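Local coordinates for protein putative alpha-L-fucosidase (Bacteroides thetaiotaomicron, PDB 4OZO) that probably hydrolyses alpha-L-fucosidic linkages in sugars as a member of glycosyl hydrolase family 29, at residues L15-R20 against P251-V256; D379-E384 against H449-Y454. All coordinates share one frame; numbering follows the deposited sequence.

Overall arrangement
From the N terminus the chain first runs through 15-20, on and just after helix 12-18, then builds most of the TIM barrel before 251-256 comes back to pack on that helix. Contact 1 therefore closes a loop of 230 residues and ties the start of the TIM-barrel domain to strand 253-257. Contact 2 opens only after contact 1 has closed, so the two neither nest nor cross. Its loop is shorter: 64 residues without helix separate 379-384 from 449-454, which pair as strands in the C-terminal beta domain. The contact centres lie 19 Å apart, yet Tyr18 of contact 1 stacks on His421 and touches Ile387, both of the beta domain, so contact 1 lies beside the domain interface.

Contact 1: L15-R20 against P251-V256; sequences LEWYNR and PAETDV. With OTN (2-nitrophenyl 1-thio-beta-D-galactopyranoside), chain E.
Tyr18 and Pro251 are the nearest CA pair, at 8.7 Å, so the gap between 15-20 and 251-256 is bridged by side chains. Trp17 carries most of the contact: with CG trans to its own N (chi1 169°), the indole extends to the strand and its NE1 donates to Glu253 OE1 at 3.0 Å. That bond, 158° at the hydrogen, lies near the indole plane and takes the anti lone pair of OE1, while OE2 of the same carboxylate accepts from Trp164. Two indole N-H groups thus hold the buried carboxylate. Further along the ring, Trp17 CZ3 packs on Pro251 CG at 3.5 Å and lies over the face of the Tyr18 ring, while CH2 turns its edge to Ala252 O. Tyr18 CZ is 3.7 Å from Pro251 CB, and its OH is hydrogen-bonded to the carbonyl of Asn289. Asp255 OD2 lies 2.6 Å from O6 of the bound thiogalactoside, placing this strand at the sugar pocket of the TIM barrel. Within 15-20, Arg20 grips Glu16 side-on through NE and NH2. The indole of Trp17 also touches Val193, Val206 and Val291, so helix 12-18 packs against strands 193-196, 206-207 and 291-295 as well as 253-257.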
loop_
_atom_site.group_PDB
_atom_site.type_symbol
_atom_site.label_atom_id
_atom_site.label_comp_id
_atom_site.label_asym_id
_atom_site.label_seq_id
_atom_site.Cartn_x
_atom_site.Cartn_y
_atom_site.Cartn_z
ATOM N N LEU A 15 20.117 -16.967 -17.026
ATOM C CA LEU A 15 18.797 -17.559 -16.850
ATOM C C LEU A 15 18.221 -17.127 -15.517
ATOM O O LEU A 15 17.099 -16.630 -15.442
ATOM C CB LEU A 15 18.855 -19.083 -16.918
ATOM C CG LEU A 15 18.988 -19.694 -18.319
ATOM C CD1 LEU A 15 18.868 -21.200 -18.248
ATOM C CD2 LEU A 15 17.945 -19.130 -19.287
ATOM N N GLU A 16 19.012 -17.314 -14.469
ATOM C CA GLU A 16 18.625 -16.922 -13.118
ATOM C C GLU A 16 18.216 -15.443 -13.045
ATOM O O GLU A 16 17.205 -15.093 -12.439
ATOM C CB GLU A 16 19.776 -17.230 -12.148
ATOM C CG GLU A 16 19.498 -16.905 -10.691
ATOM C CD GLU A 16 19.699 -15.442 -10.389
ATOM O OE1 GLU A 16 20.765 -14.895 -10.778
ATOM O OE2 GLU A 16 18.782 -14.839 -9.781
ATOM N N TRP A 17 19.016 -14.586 -13.666
ATOM C CA TRP A 17 18.753 -13.155 -13.702
ATOM C C TRP A 17 17.436 -12.842 -14.403
ATOM O O TRP A 17 16.629 -12.094 -13.879
ATOM C CB TRP A 17 19.915 -12.439 -14.391
ATOM C CG TRP A 17 19.683 -10.987 -14.747
ATOM C CD1 TRP A 17 19.893 -9.892 -13.948
ATOM C CD2 TRP A 17 19.243 -10.476 -16.017
ATOM N NE1 TRP A 17 19.600 -8.738 -14.639
ATOM C CE2 TRP A 17 19.196 -9.069 -15.909
ATOM C CE3 TRP A 17 18.879 -11.072 -17.233
ATOM C CZ2 TRP A 17 18.805 -8.250 -16.973
ATOM C CZ3 TRP A 17 18.481 -10.255 -18.286
ATOM C CH2 TRP A 17 18.445 -8.860 -18.146
ATOM N N TYR A 18 17.226 -13.419 -15.584
ATOM C CA TYR A 18 15.984 -13.207 -16.340
ATOM C C TYR A 18 14.738 -13.553 -15.514
ATOM O O TYR A 18 13.726 -12.850 -15.562
ATOM C CB TYR A 18 15.987 -14.018 -17.654
ATOM C CG TYR A 18 16.214 -13.184 -18.902
ATOM C CD1 TYR A 18 17.117 -13.588 -19.893
ATOM C CD2 TYR A 18 15.527 -12.006 -19.094
ATOM C CE1 TYR A 18 17.324 -12.814 -21.045
ATOM C CE2 TYR A 18 15.721 -11.235 -20.226
ATOM C CZ TYR A 18 16.611 -11.634 -21.198
ATOM O OH TYR A 18 16.776 -10.832 -22.314
ATOM N N ASN A 19 14.826 -14.631 -14.746
ATOM C CA ASN A 19 13.667 -15.117 -14.033
ATOM C C ASN A 19 13.338 -14.318 -12.765
ATOM O O ASN A 19 12.316 -14.554 -12.135
ATOM C CB ASN A 19 13.780 -16.621 -13.760
ATOM C CG ASN A 19 12.417 -17.279 -13.562
ATOM O OD1 ASN A 19 11.428 -16.898 -14.203
ATOM N ND2 ASN A 19 12.352 -18.258 -12.658
ATOM N N ARG A 20 14.198 -13.367 -12.408
ATOM C CA ARG A 20 13.897 -12.430 -11.328
ATOM C C ARG A 20 12.811 -11.462 -11.785
ATOM O O ARG A 20 11.939 -11.078 -11.001
ATOM C CB ARG A 20 15.133 -11.609 -10.935
ATOM C CG ARG A 20 16.369 -12.391 -10.512
ATOM C CD ARG A 20 17.530 -11.434 -10.234
ATOM N NE ARG A 20 18.806 -12.133 -10.086
ATOM C CZ ARG A 20 19.993 -11.529 -10.019
ATOM N NH1 ARG A 20 20.083 -10.208 -10.080
ATOM N NH2 ARG A 20 21.096 -12.252 -9.895
ATOM N N PRO A 251 22.130 -9.528 -22.225
ATOM C CA PRO A 251 20.781 -8.955 -22.236
ATOM C C PRO A 251 20.674 -7.647 -21.451
ATOM O O PRO A 251 21.426 -7.414 -20.495
ATOM C CB PRO A 251 19.926 -10.059 -21.612
ATOM C CG PRO A 251 20.857 -10.830 -20.774
ATOM C CD PRO A 251 22.208 -10.753 -21.412
ATOM N N ALA A 252 19.741 -6.802 -21.876
ATOM C CA ALA A 252 19.579 -5.469 -21.312
ATOM C C ALA A 252 18.852 -5.449 -19.960
ATOM O O ALA A 252 17.802 -6.081 -19.784
ATOM C CB ALA A 252 18.856 -4.579 -22.302
ATOM N N GLU A 253 19.424 -4.705 -19.015
ATOM C CA GLU A 253 18.825 -4.493 -17.705
ATOM C C GLU A 253 18.372 -3.049 -17.604
ATOM O O GLU A 253 19.191 -2.138 -17.696
ATOM C CB GLU A 253 19.836 -4.792 -16.608
ATOM C CG GLU A 253 19.244 -4.802 -15.232
ATOM C CD GLU A 253 20.295 -4.948 -14.167
ATOM O OE1 GLU A 253 20.537 -6.090 -13.720
ATOM O OE2 GLU A 253 20.884 -3.918 -13.787
ATOM N N THR A 254 17.068 -2.844 -17.423
ATOM C CA THR A 254 16.481 -1.502 -17.449
ATOM C C THR A 254 16.396 -0.875 -16.059
ATOM O O THR A 254 15.759 -1.423 -15.166
ATOM C CB THR A 254 15.073 -1.536 -18.068
ATOM O OG1 THR A 254 15.160 -2.044 -19.401
ATOM C CG2 THR A 254 14.470 -0.157 -18.109
ATOM N N ASP A 255 17.031 0.278 -15.879
ATOM C CA ASP A 255 17.098 0.906 -14.558
ATOM C C ASP A 255 16.336 2.218 -14.516
ATOM O O ASP A 255 16.471 3.054 -15.399
ATOM C CB ASP A 255 18.556 1.103 -14.108
ATOM C CG ASP A 255 19.364 2.008 -15.051
ATOM O OD1 ASP A 255 19.381 1.746 -16.282
ATOM O OD2 ASP A 255 19.997 2.976 -14.551
ATOM N N VAL A 256 15.520 2.402 -13.493
ATOM C CA VAL A 256 14.737 3.626 -13.383
ATOM C C VAL A 256 14.458 3.905 -11.906
ATOM O O VAL A 256 14.413 2.986 -11.080
ATOM C CB VAL A 256 13.427 3.519 -14.230
ATOM C CG1 VAL A 256 12.602 2.347 -13.778
ATOM C CG2 VAL A 256 12.608 4.806 -14.203
HETATM O "O2'" OTN E . 24.824 12.371 -17.687
HETATM N "N1'" OTN E . 25.063 10.943 -17.541
HETATM O "O3'" OTN E . 26.303 10.505 -17.218
HETATM C "C2'" OTN E . 24.010 10.123 -17.715
HETATM C "C3'" OTN E . 22.793 10.690 -18.085
HETATM C "C4'" OTN E . 21.669 9.907 -18.283
HETATM C "C5'" OTN E . 21.761 8.534 -18.130
HETATM C "C6'" OTN E . 22.978 7.964 -17.780
HETATM C "C1'" OTN E . 24.121 8.733 -17.593
HETATM S S01 OTN E . 25.577 7.888 -17.121
HETATM C C1 OTN E . 25.156 6.188 -17.483
HETATM O O5 OTN E . 24.291 5.550 -16.479
HETATM C C5 OTN E . 24.031 4.191 -16.859
HETATM C C6 OTN E . 23.114 3.571 -15.803
HETATM O O6 OTN E . 21.892 4.309 -15.746
HETATM C C4 OTN E . 25.335 3.389 -16.944
HETATM O O4 OTN E . 26.012 3.401 -15.683
HETATM C C3 OTN E . 26.203 4.060 -17.970
HETATM O O3 OTN E . 27.471 3.365 -18.152
HETATM C C2 OTN E . 26.463 5.480 -17.503
HETATM O O2 OTN E . 27.275 6.065 -18.501
#

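Contact 2: D379-E384 against H449-Y454; sequences DCLMIE and HTFGVY
Glu384 and Thr450 swing CG and OG1 the same way, each trans to its own carbonyl carbon (chi1 -59° and -62°), and the two side chains lie alongside each other with Glu384 OE1 3.1 Å from Thr450 OG1. The other carboxylate oxygen of Glu384, OE2, forms a salt bridge with Lys422. With an alanine here, Lys422 would probably lose its carboxylate partner and Thr450 the chain lying along its CB. On the same face, Met382 bends at chi3 (67°), which brings CE to 3.7 Å from Tyr454 OH, while its CB meets Tyr454 CE2. The phenol lies over Gly452, on the side where a CB would collide with its OH; its ring also meets Phe323 edge-to-face.

The strands run antiparallel, their short axes 4.6 Å apart, in a sheet of the F5/8 type C domain, a beta-sandwich family. Met382 N donates to Gly452 O at 3.0 Å, answered by a weak return bond, and Glu384 N donates to Thr450 O at 2.9 Å. Classic beta bulges interrupt the ladder at both ends: Asp379 and Cys380 face Tyr454, and His449 and Thr450 face Glu384, whose carbonyl receives a bond from His449 N and a weak one from Thr450 N.

On the reverse face, Ile383 CB sits at the ring edge of Phe451, 4.0 Å from CD1, and Leu381 CB packs on Val453 CG1 at 3.9 Å. There Leu381 touches Trp396 and Val398 of strand 393-401, which belongs to the other sheet; Ile383 touches Trp396, and Phe451 touches Val398.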
loop_
_atom_site.group_PDB
_atom_site.type_symbol
_atom_site.label_atom_id
_atom_site.label_comp_id
_atom_site.label_asym_id
_atom_site.label_seq_id
_atom_site.Cartn_x
_atom_site.Cartn_y
_atom_site.Cartn_z
ATOM N N ASP A 379 -7.618 -7.030 -23.470
ATOM C CA ASP A 379 -6.922 -5.803 -23.859
ATOM C C ASP A 379 -5.422 -5.902 -23.561
ATOM O O ASP A 379 -4.723 -4.901 -23.381
ATOM C CB ASP A 379 -7.550 -4.591 -23.178
ATOM C CG ASP A 379 -7.480 -4.663 -21.671
ATOM O OD1 ASP A 379 -7.090 -5.720 -21.128
ATOM O OD2 ASP A 379 -7.826 -3.650 -21.025
ATOM N N CYS A 380 -4.930 -7.132 -23.529
ATOM C CA CYS A 380 -3.548 -7.366 -23.183
ATOM C C CYS A 380 -3.124 -8.760 -23.613
ATOM O O CYS A 380 -3.894 -9.711 -23.482
ATOM C CB CYS A 380 -3.366 -7.223 -21.672
ATOM S SG CYS A 380 -1.669 -7.357 -21.182
ATOM N N LEU A 381 -1.900 -8.885 -24.122
ATOM C CA LEU A 381 -1.356 -10.206 -24.395
ATOM C C LEU A 381 0.125 -10.327 -24.040
ATOM O O LEU A 381 0.853 -9.333 -23.945
ATOM C CB LEU A 381 -1.628 -10.641 -25.840
ATOM C CG LEU A 381 -1.069 -9.794 -26.994
ATOM C CD1 LEU A 381 0.395 -10.149 -27.353
ATOM C CD2 LEU A 381 -1.979 -9.901 -28.216
ATOM N N MET A 382 0.547 -11.569 -23.854
ATOM C CA MET A 382 1.901 -11.892 -23.460
ATOM C C MET A 382 2.406 -13.160 -24.164
ATOM O O MET A 382 1.659 -14.116 -24.362
ATOM C CB MET A 382 1.972 -12.072 -21.944
ATOM C CG MET A 382 3.340 -12.559 -21.459
ATOM S SD MET A 382 3.534 -12.434 -19.677
ATOM C CE MET A 382 2.341 -13.634 -19.100
ATOM N N ILE A 383 3.677 -13.163 -24.539
ATOM C CA ILE A 383 4.280 -14.330 -25.164
ATOM C C ILE A 383 5.701 -14.526 -24.632
ATOM O O ILE A 383 6.403 -13.554 -24.320
ATOM C CB ILE A 383 4.260 -14.206 -26.701
ATOM C CG1 ILE A 383 4.748 -15.492 -27.367
ATOM C CG2 ILE A 383 5.047 -12.988 -27.164
ATOM C CD1 ILE A 383 4.432 -15.540 -28.841
ATOM N N GLU A 384 6.106 -15.785 -24.495
ATOM C CA GLU A 384 7.399 -16.122 -23.911
ATOM C C GLU A 384 8.096 -17.243 -24.673
ATOM O O GLU A 384 7.512 -18.307 -24.919
ATOM C CB GLU A 384 7.230 -16.544 -22.455
ATOM C CG GLU A 384 6.588 -15.502 -21.563
ATOM C CD GLU A 384 6.444 -15.983 -20.132
ATOM O OE1 GLU A 384 6.442 -17.214 -19.895
ATOM O OE2 GLU A 384 6.346 -15.121 -19.238
ATOM N N HIS A 449 7.127 -21.073 -24.811
ATOM C CA HIS A 449 6.678 -21.557 -23.505
ATOM C C HIS A 449 5.242 -21.167 -23.255
ATOM O O HIS A 449 4.474 -21.918 -22.667
ATOM C CB HIS A 449 7.506 -20.938 -22.377
ATOM C CG HIS A 449 8.776 -21.669 -22.080
ATOM N ND1 HIS A 449 8.804 -23.007 -21.741
ATOM C CD2 HIS A 449 10.064 -21.246 -22.055
ATOM C CE1 HIS A 449 10.057 -23.378 -21.531
ATOM N NE2 HIS A 449 10.841 -22.328 -21.711
ATOM N N THR A 450 4.894 -19.967 -23.699
ATOM C CA THR A 450 3.712 -19.304 -23.202
ATOM C C THR A 450 3.115 -18.340 -24.209
ATOM O O THR A 450 3.813 -17.491 -24.767
ATOM C CB THR A 450 4.051 -18.499 -21.929
ATOM O OG1 THR A 450 4.510 -19.393 -20.909
ATOM C CG2 THR A 450 2.825 -17.752 -21.422
ATOM N N PHE A 451 1.814 -18.478 -24.434
ATOM C CA PHE A 451 1.055 -17.439 -25.097
ATOM C C PHE A 451 -0.224 -17.263 -24.303
ATOM O O PHE A 451 -0.723 -18.216 -23.719
ATOM C CB PHE A 451 0.750 -17.802 -26.554
ATOM C CG PHE A 451 -0.008 -16.732 -27.289
ATOM C CD1 PHE A 451 0.568 -15.479 -27.500
ATOM C CD2 PHE A 451 -1.297 -16.967 -27.755
ATOM C CE1 PHE A 451 -0.126 -14.481 -28.167
ATOM C CE2 PHE A 451 -1.995 -15.978 -28.424
ATOM C CZ PHE A 451 -1.415 -14.730 -28.632
ATOM N N GLY A 452 -0.759 -16.052 -24.266
ATOM C CA GLY A 452 -1.921 -15.799 -23.438
ATOM C C GLY A 452 -2.514 -14.437 -23.689
ATOM O O GLY A 452 -1.791 -13.499 -24.033
ATOM N N VAL A 453 -3.835 -14.335 -23.549
ATOM C CA VAL A 453 -4.484 -13.027 -23.517
ATOM C C VAL A 453 -5.140 -12.783 -22.162
ATOM O O VAL A 453 -5.436 -13.727 -21.416
ATOM C CB VAL A 453 -5.491 -12.820 -24.671
ATOM C CG1 VAL A 453 -4.761 -12.877 -26.026
ATOM C CG2 VAL A 453 -6.657 -13.823 -24.580
ATOM N N TYR A 454 -5.339 -11.511 -21.833
ATOM C CA TYR A 454 -5.693 -11.135 -20.471
ATOM C C TYR A 454 -6.490 -9.848 -20.425
ATOM O O TYR A 454 -6.535 -9.083 -21.394
ATOM C CB TYR A 454 -4.430 -10.967 -19.605
ATOM C CG TYR A 454 -3.472 -12.141 -19.660
ATOM C CD1 TYR A 454 -3.628 -13.229 -18.811
ATOM C CD2 TYR A 454 -2.418 -12.166 -20.578
ATOM C CE1 TYR A 454 -2.757 -14.311 -18.864
ATOM C CE2 TYR A 454 -1.546 -13.245 -20.642
ATOM C CZ TYR A 454 -1.715 -14.312 -19.780
ATOM O OH TYR A 454 -0.850 -15.387 -19.826
#